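Local atomic coordinates of echicetin A-chain (Echis carinatus, PDB entry 1OZ7), a protein that forms the alpha subunit of echicetin, which binds platelet GPIbalpha, inhibiting aggregation when bound alone but promoting it when IgM-kappa is also bound. Residues M1-W6 / C125-P130; L69-K74 / Y97-V102. All blocks are in the same frame, centred on the assembly; numbering follows the deposited sequence.

Contact 1: M1-W6 / C125-P130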
ATOM      1  N   MET A   1       1.691  30.117 -20.526  1.00 48.99           N
ATOM      2  CA  MET A   1       0.477  30.880 -20.939  1.00 49.18           C
ATOM      3  C   MET A   1      -0.764  30.063 -20.584  1.00 47.35           C
ATOM      4  O   MET A   1      -1.371  29.416 -21.439  1.00 46.61           O
ATOM      5  CB  MET A   1       0.516  31.151 -22.447  1.00 51.65           C
ATOM      6  CG  MET A   1      -0.401  32.279 -22.926  1.00 54.20           C
ATOM      7  SD  MET A   1      -2.162  32.006 -22.631  1.00 57.81           S
ATOM      8  CE  MET A   1      -2.429  33.028 -21.176  1.00 54.25           C
ATOM      9  N   CYS A   2      -1.135  30.096 -19.311  1.00 44.54           N
ATOM     10  CA  CYS A   2      -2.291  29.354 -18.845  1.00 41.14           C
ATOM     11  C   CYS A   2      -3.481  30.277 -18.629  1.00 41.26           C
ATOM     12  O   CYS A   2      -3.316  31.468 -18.377  1.00 42.29           O
ATOM     13  CB  CYS A   2      -1.941  28.623 -17.549  1.00 37.84           C
ATOM     14  SG  CYS A   2      -0.638  27.365 -17.750  1.00 29.79           S
ATOM     15  N   PRO A   3      -4.703  29.735 -18.730  1.00 41.71           N
ATOM     16  CA  PRO A   3      -5.930  30.512 -18.545  1.00 41.47           C
ATOM     17  C   PRO A   3      -5.935  31.273 -17.227  1.00 41.34           C
ATOM     18  O   PRO A   3      -5.090  31.044 -16.363  1.00 39.25           O
ATOM     19  CB  PRO A   3      -7.022  29.446 -18.589  1.00 40.69           C
ATOM     20  CG  PRO A   3      -6.457  28.431 -19.514  1.00 41.22           C
ATOM     21  CD  PRO A   3      -5.023  28.331 -19.037  1.00 41.74           C
ATOM     22  N   PRO A   4      -6.888  32.200 -17.060  1.00 42.72           N
ATOM     23  CA  PRO A   4      -6.959  32.970 -15.816  1.00 43.99           C
ATOM     24  C   PRO A   4      -7.298  32.071 -14.633  1.00 43.14           C
ATOM     25  O   PRO A   4      -8.174  31.211 -14.731  1.00 44.19           O
ATOM     26  CB  PRO A   4      -8.057  33.992 -16.104  1.00 45.75           C
ATOM     27  CG  PRO A   4      -7.947  34.186 -17.594  1.00 46.21           C
ATOM     28  CD  PRO A   4      -7.804  32.760 -18.068  1.00 44.80           C
ATOM     29  N   GLY A   5      -6.593  32.265 -13.526  1.00 40.76           N
ATOM     30  CA  GLY A   5      -6.848  31.467 -12.340  1.00 39.21           C
ATOM     31  C   GLY A   5      -6.024  30.196 -12.287  1.00 36.49           C
ATOM     32  O   GLY A   5      -5.896  29.579 -11.231  1.00 37.35           O
ATOM     33  N   TRP A   6      -5.475  29.797 -13.431  1.00 32.73           N
ATOM     34  CA  TRP A   6      -4.657  28.593 -13.504  1.00 28.80           C
ATOM     35  C   TRP A   6      -3.200  28.949 -13.305  1.00 26.79           C
ATOM     36  O   TRP A   6      -2.792  30.073 -13.574  1.00 27.16           O
ATOM     37  CB  TRP A   6      -4.818  27.908 -14.858  1.00 25.75           C
ATOM     38  CG  TRP A   6      -6.167  27.298 -15.077  1.00 23.16           C
ATOM     39  CD1 TRP A   6      -7.357  27.954 -15.202  1.00 22.73           C
ATOM     40  CD2 TRP A   6      -6.456  25.906 -15.237  1.00 20.11           C
ATOM     41  NE1 TRP A   6      -8.369  27.056 -15.439  1.00 21.01           N
ATOM     42  CE2 TRP A   6      -7.841  25.791 -15.464  1.00 19.69           C
ATOM     43  CE3 TRP A   6      -5.677  24.744 -15.209  1.00 18.84           C
ATOM     44  CZ2 TRP A   6      -8.466  24.557 -15.663  1.00 19.10           C
ATOM     45  CZ3 TRP A   6      -6.300  23.513 -15.405  1.00 20.00           C
ATOM     46  CH2 TRP A   6      -7.678  23.434 -15.629  1.00 19.48           C
ATOM     47  N   CYS A 125      -6.548  19.760 -11.246  1.00 19.23           N
ATOM     48  CA  CYS A 125      -6.543  19.404 -12.654  1.00 21.49           C
ATOM     49  C   CYS A 125      -5.206  19.784 -13.236  1.00 21.64           C
ATOM     50  O   CYS A 125      -4.457  20.567 -12.651  1.00 23.22           O
ATOM     51  CB  CYS A 125      -7.636  20.138 -13.429  1.00 22.11           C
ATOM     52  SG  CYS A 125      -9.361  19.644 -13.121  1.00 26.13           S
ATOM     53  N   LYS A 126      -4.927  19.247 -14.414  1.00 24.12           N
ATOM     54  CA  LYS A 126      -3.669  19.506 -15.097  1.00 23.36           C
ATOM     55  C   LYS A 126      -3.844  19.191 -16.578  1.00 24.06           C
ATOM     56  O   LYS A 126      -4.651  18.332 -16.954  1.00 21.54           O
ATOM     57  CB  LYS A 126      -2.581  18.627 -14.477  1.00 23.50           C
ATOM     58  CG  LYS A 126      -1.235  18.596 -15.189  1.00 22.09           C
ATOM     59  CD  LYS A 126      -0.295  17.646 -14.447  1.00 22.98           C
ATOM     60  CE  LYS A 126       0.958  17.324 -15.237  1.00 24.40           C
ATOM     61  NZ  LYS A 126       1.753  16.237 -14.587  1.00 21.90           N
ATOM     62  N   TYR A 127      -3.110  19.915 -17.413  1.00 26.10           N
ATOM     63  CA  TYR A 127      -3.152  19.700 -18.851  1.00 28.90           C
ATOM     64  C   TYR A 127      -2.047  20.530 -19.518  1.00 31.02           C
ATOM     65  O   TYR A 127      -1.629  21.567 -18.993  1.00 29.12           O
ATOM     66  CB  TYR A 127      -4.528  20.083 -19.403  1.00 29.63           C
ATOM     67  CG  TYR A 127      -4.756  21.567 -19.530  1.00 29.80           C
ATOM     68  CD1 TYR A 127      -4.207  22.283 -20.595  1.00 29.99           C
ATOM     69  CD2 TYR A 127      -5.510  22.263 -18.585  1.00 28.73           C
ATOM     70  CE1 TYR A 127      -4.402  23.648 -20.715  1.00 30.22           C
ATOM     71  CE2 TYR A 127      -5.707  23.630 -18.699  1.00 29.35           C
ATOM     72  CZ  TYR A 127      -5.149  24.312 -19.768  1.00 32.43           C
ATOM     73  OH  TYR A 127      -5.340  25.664 -19.897  1.00 38.65           O
ATOM     74  N   PRO A 128      -1.554  20.068 -20.680  1.00 33.09           N
ATOM     75  CA  PRO A 128      -0.497  20.734 -21.448  1.00 33.98           C
ATOM     76  C   PRO A 128      -1.051  21.676 -22.509  1.00 35.62           C
ATOM     77  O   PRO A 128      -1.808  21.255 -23.377  1.00 34.59           O
ATOM     78  CB  PRO A 128       0.248  19.565 -22.065  1.00 33.57           C
ATOM     79  CG  PRO A 128      -0.888  18.640 -22.427  1.00 35.09           C
ATOM     80  CD  PRO A 128      -1.815  18.714 -21.210  1.00 33.45           C
ATOM     81  N   VAL A 129      -0.666  22.946 -22.449  1.00 38.40           N
ATOM     82  CA  VAL A 129      -1.146  23.917 -23.428  1.00 43.48           C
ATOM     83  C   VAL A 129      -0.950  23.446 -24.876  1.00 46.76           C
ATOM     84  O   VAL A 129      -1.788  23.718 -25.736  1.00 46.50           O
ATOM     85  CB  VAL A 129      -0.455  25.279 -23.250  1.00 44.08           C
ATOM     86  CG1 VAL A 129      -1.065  26.297 -24.205  1.00 45.05           C
ATOM     87  CG2 VAL A 129      -0.593  25.744 -21.814  1.00 43.56           C
ATOM     88  N   PRO A 130       0.165  22.750 -25.166  1.00 50.30           N
ATOM     89  CA  PRO A 130       0.422  22.258 -26.525  1.00 53.78           C
ATOM     90  C   PRO A 130      -0.501  21.096 -26.894  1.00 56.50           C
ATOM     91  O   PRO A 130      -0.198  20.316 -27.801  1.00 56.95           O
ATOM     92  CB  PRO A 130       1.883  21.816 -26.465  1.00 53.59           C
ATOM     93  CG  PRO A 130       2.463  22.712 -25.422  1.00 54.09           C
ATOM     94  CD  PRO A 130       1.396  22.677 -24.360  1.00 52.23           C
TER

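Contact 2: L69-K74 / Y97-V102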
ATOM      1  N   LEU A  69      -3.953   9.029  -9.748  1.00 22.55           N
ATOM      2  CA  LEU A  69      -3.336   7.718  -9.603  1.00 25.01           C
ATOM      3  C   LEU A  69      -4.438   6.682  -9.404  1.00 26.06           C
ATOM      4  O   LEU A  69      -4.989   6.539  -8.310  1.00 24.15           O
ATOM      5  CB  LEU A  69      -2.367   7.696  -8.419  1.00 25.48           C
ATOM      6  CG  LEU A  69      -1.499   6.433  -8.322  1.00 27.02           C
ATOM      7  CD1 LEU A  69      -0.723   6.235  -9.615  1.00 24.76           C
ATOM      8  CD2 LEU A  69      -0.552   6.555  -7.143  1.00 25.76           C
ATOM      9  N   SER A  70      -4.749   5.957 -10.471  1.00 28.39           N
ATOM     10  CA  SER A  70      -5.805   4.962 -10.430  1.00 30.66           C
ATOM     11  C   SER A  70      -5.336   3.517 -10.493  1.00 31.78           C
ATOM     12  O   SER A  70      -4.308   3.184 -11.092  1.00 31.39           O
ATOM     13  CB  SER A  70      -6.798   5.215 -11.561  1.00 32.98           C
ATOM     14  OG  SER A  70      -7.889   4.317 -11.496  1.00 38.63           O
ATOM     15  N   GLU A  71      -6.117   2.660  -9.852  1.00 32.37           N
ATOM     16  CA  GLU A  71      -5.839   1.243  -9.801  1.00 31.16           C
ATOM     17  C   GLU A  71      -6.124   0.695 -11.194  1.00 31.18           C
ATOM     18  O   GLU A  71      -7.107   1.075 -11.817  1.00 31.30           O
ATOM     19  CB  GLU A  71      -6.742   0.617  -8.749  1.00 30.81           C
ATOM     20  CG  GLU A  71      -6.287  -0.731  -8.259  1.00 33.61           C
ATOM     21  CD  GLU A  71      -6.668  -1.813  -9.216  1.00 34.69           C
ATOM     22  OE1 GLU A  71      -7.887  -1.976  -9.457  1.00 36.15           O
ATOM     23  OE2 GLU A  71      -5.754  -2.493  -9.731  1.00 38.74           O
ATOM     24  N   ARG A  72      -5.268  -0.189 -11.689  1.00 32.41           N
ATOM     25  CA  ARG A  72      -5.446  -0.728 -13.032  1.00 34.60           C
ATOM     26  C   ARG A  72      -6.366  -1.930 -13.080  1.00 35.43           C
ATOM     27  O   ARG A  72      -6.716  -2.405 -14.157  1.00 33.60           O
ATOM     28  CB  ARG A  72      -4.095  -1.110 -13.628  1.00 36.98           C
ATOM     29  CG  ARG A  72      -3.111   0.041 -13.717  1.00 41.10           C
ATOM     30  CD  ARG A  72      -1.772  -0.420 -14.260  1.00 44.36           C
ATOM     31  NE  ARG A  72      -0.842   0.692 -14.399  1.00 48.03           N
ATOM     32  CZ  ARG A  72       0.420   0.568 -14.795  1.00 50.97           C
ATOM     33  NH1 ARG A  72       0.911  -0.628 -15.094  1.00 50.43           N
ATOM     34  NH2 ARG A  72       1.192   1.645 -14.893  1.00 51.89           N
ATOM     35  N   SER A  73      -6.760  -2.415 -11.910  1.00 36.94           N
ATOM     36  CA  SER A  73      -7.631  -3.579 -11.817  1.00 37.55           C
ATOM     37  C   SER A  73      -7.025  -4.755 -12.584  1.00 37.16           C
ATOM     38  O   SER A  73      -7.683  -5.370 -13.414  1.00 36.69           O
ATOM     39  CB  SER A  73      -9.008  -3.235 -12.371  1.00 38.53           C
ATOM     40  OG  SER A  73      -9.538  -2.104 -11.703  1.00 39.62           O
ATOM     41  N   LYS A  74      -5.759  -5.046 -12.294  1.00 37.84           N
ATOM     42  CA  LYS A  74      -5.027  -6.141 -12.926  1.00 38.38           C
ATOM     43  C   LYS A  74      -4.514  -7.080 -11.841  1.00 38.55           C
ATOM     44  O   LYS A  74      -3.520  -7.781 -12.035  1.00 39.01           O
ATOM     45  CB  LYS A  74      -3.834  -5.602 -13.717  1.00 38.66           C
ATOM     46  CG  LYS A  74      -4.167  -4.973 -15.061  1.00 39.76           C
ATOM     47  CD  LYS A  74      -2.975  -4.177 -15.599  1.00 41.24           C
ATOM     48  CE  LYS A  74      -1.697  -5.020 -15.685  1.00 42.84           C
ATOM     49  NZ  LYS A  74      -1.789  -6.128 -16.683  1.00 44.17           N
ATOM     50  N   TYR A  97     -13.441  -1.600  -1.326  1.00 52.98           N
ATOM     51  CA  TYR A  97     -12.262  -1.508  -2.174  1.00 48.55           C
ATOM     52  C   TYR A  97     -11.787  -0.062  -2.306  1.00 45.45           C
ATOM     53  O   TYR A  97     -12.592   0.856  -2.424  1.00 45.11           O
ATOM     54  CB  TYR A  97     -12.564  -2.089  -3.546  1.00 47.86           C
ATOM     55  N   SER A  98     -10.472   0.125  -2.268  1.00 41.82           N
ATOM     56  CA  SER A  98      -9.864   1.445  -2.394  1.00 39.46           C
ATOM     57  C   SER A  98      -8.907   1.452  -3.591  1.00 38.34           C
ATOM     58  O   SER A  98      -7.715   1.198  -3.443  1.00 36.83           O
ATOM     59  CB  SER A  98      -9.099   1.790  -1.116  1.00 38.28           C
ATOM     60  OG  SER A  98      -9.957   1.781   0.014  1.00 39.95           O
ATOM     61  N   GLU A  99      -9.430   1.741  -4.780  1.00 37.62           N
ATOM     62  CA  GLU A  99      -8.596   1.759  -5.975  1.00 34.97           C
ATOM     63  C   GLU A  99      -8.163   3.163  -6.360  1.00 32.19           C
ATOM     64  O   GLU A  99      -7.897   3.446  -7.530  1.00 32.71           O
ATOM     65  CB  GLU A  99      -9.337   1.129  -7.151  1.00 37.07           C
ATOM     66  CG  GLU A  99      -9.572  -0.359  -7.028  1.00 39.69           C
ATOM     67  CD  GLU A  99     -11.034  -0.678  -6.883  1.00 44.42           C
ATOM     68  OE1 GLU A  99     -11.567  -0.535  -5.762  1.00 48.02           O
ATOM     69  OE2 GLU A  99     -11.660  -1.055  -7.896  1.00 47.93           O
ATOM     70  N   CYS A 100      -8.083   4.042  -5.374  1.00 28.82           N
ATOM     71  CA  CYS A 100      -7.683   5.410  -5.639  1.00 28.20           C
ATOM     72  C   CYS A 100      -6.682   5.930  -4.629  1.00 27.31           C
ATOM     73  O   CYS A 100      -6.532   5.381  -3.542  1.00 27.43           O
ATOM     74  CB  CYS A 100      -8.915   6.319  -5.680  1.00 28.41           C
ATOM     75  SG  CYS A 100      -9.873   6.044  -7.199  1.00 27.24           S
ATOM     76  N   PHE A 101      -5.981   6.983  -5.021  1.00 28.13           N
ATOM     77  CA  PHE A 101      -4.990   7.626  -4.176  1.00 26.90           C
ATOM     78  C   PHE A 101      -5.289   9.114  -4.205  1.00 25.47           C
ATOM     79  O   PHE A 101      -5.775   9.639  -5.203  1.00 26.56           O
ATOM     80  CB  PHE A 101      -3.578   7.375  -4.713  1.00 23.71           C
ATOM     81  CG  PHE A 101      -2.899   6.188  -4.102  1.00 23.15           C
ATOM     82  CD1 PHE A 101      -2.190   6.315  -2.910  1.00 22.12           C
ATOM     83  CD2 PHE A 101      -2.978   4.938  -4.706  1.00 21.46           C
ATOM     84  CE1 PHE A 101      -1.572   5.217  -2.332  1.00 20.23           C
ATOM     85  CE2 PHE A 101      -2.361   3.835  -4.132  1.00 17.75           C
ATOM     86  CZ  PHE A 101      -1.657   3.974  -2.946  1.00 18.69           C
ATOM     87  N   VAL A 102      -4.996   9.788  -3.106  1.00 24.69           N
ATOM     88  CA  VAL A 102      -5.217  11.215  -3.019  1.00 25.78           C
ATOM     89  C   VAL A 102      -4.086  11.776  -2.188  1.00 24.36           C
ATOM     90  O   VAL A 102      -3.255  11.018  -1.689  1.00 23.65           O
ATOM     91  CB  VAL A 102      -6.561  11.487  -2.349  1.00 29.55           C
TER

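Contact 1: M1-W6 / C125-P130
W6 and Y127 meet across two backbones that stay well separated, the CA atoms of C2 and V129 being 7.2 Å apart and those of W6 and K126 9.3 Å; the N-terminal segment 1-6 has no regular structure apart from a type II beta turn from P3 to W6, whereas 125-127 belongs to strand 121-127. The turn is closed by W6 N bonding to P3 O (3.2 Å) and places W6 at its end. CB of W6 points toward the strand, with CG anti to the carbonyl carbon (chi1 -69°). W6 and Y127 form an offset edge-to-face pair: their six-membered rings have centroids 5.0 Å apart and planes inclined at 67°. Y127 presents the CD2-CE2 side of its ring, and CE2 sits above one indole face, displaced toward the rim near CZ3. The Y127 ring takes the less common chi1 near 76°, with CG between the backbone N and the carbonyl carbon, and this swings it off the strand toward W6. W6 CH2 also lies 4.0 Å from C125 CB, obliquely to the indole ring. P3 comes up to the hydroxyl end of Y127, but the modelled approach is too close to trust. At the terminal end V129 CG2 touches M1 O (3.8 Å) and, more loosely, C2 SG. C2-C13 ties the N-terminal segment to strand 12-21, and C30-C125 ties strand 121-127 to helix 23-33. Aromatic and apolar groups do most of the touching, so van der Waals packing holds the N- and C-terminal parts close together, a proximity usual in C-type lectin-like folds.

Contact 2: L69-K74 / Y97-V102
E71 N donates to E99 O over 3.0 Å with an N-H...O angle of 147°. The second bond, F101 N to L69 O, is long, bent and weak, so the antiparallel pairing of the segments, whose directions differ by 169°, is firmer at the E71 end. L69 and F101 lie side by side and point the same way, with L69 CD2 3.8 Å from F101 CD2; setting CG of L69 opposite its own backbone N (chi1 -171°) helps bring the branch there. The aliphatic parts of E71 and E99 cross at a slant, E71 CG to E99 CG 3.5 Å; their like-charged ends lie near each other, though the placement of E71's carboxylate is uncertain.

Farther out, the C100-C117 disulfide and C100's backbone bonding to T115 hold the central strand, and W112 packs on both L69 and F101. The two strands flank segment 75-96, which has neither helix nor strand; in snaclec heterodimers this region is typically exchanged between subunits, consistent with the C78 interchain disulfide. Residues 69-71 also pair with a strand of the partner chain, whose aromatic residues meet F101 edge-to-face, so the backbone bond and apolar pair carry the sheet across the heterodimer interface.

Overall arrangement
From the N terminus, the chain runs through 1-6 into strands 7-9 and 12-21, passes helices 23-33 and 45-58, and reaches strand 64-71. Contact 2 then closes a loop of 22 residues, without helix or strand, between 69-74 and 97-102. Strands 100-104 and 112-115 follow before strand 121-127 leads to 125-130, where contact 1 closes the outer loop. Contact 2 is therefore nested within contact 1. Their centres are 26 Å apart, on opposite sides of the chain's centre, and they do not touch. Contact 1 lays the N-terminal segment against the last strand of the four-stranded sheet; contact 2 pairs two strands of the three-stranded sheet next to the partner subunit.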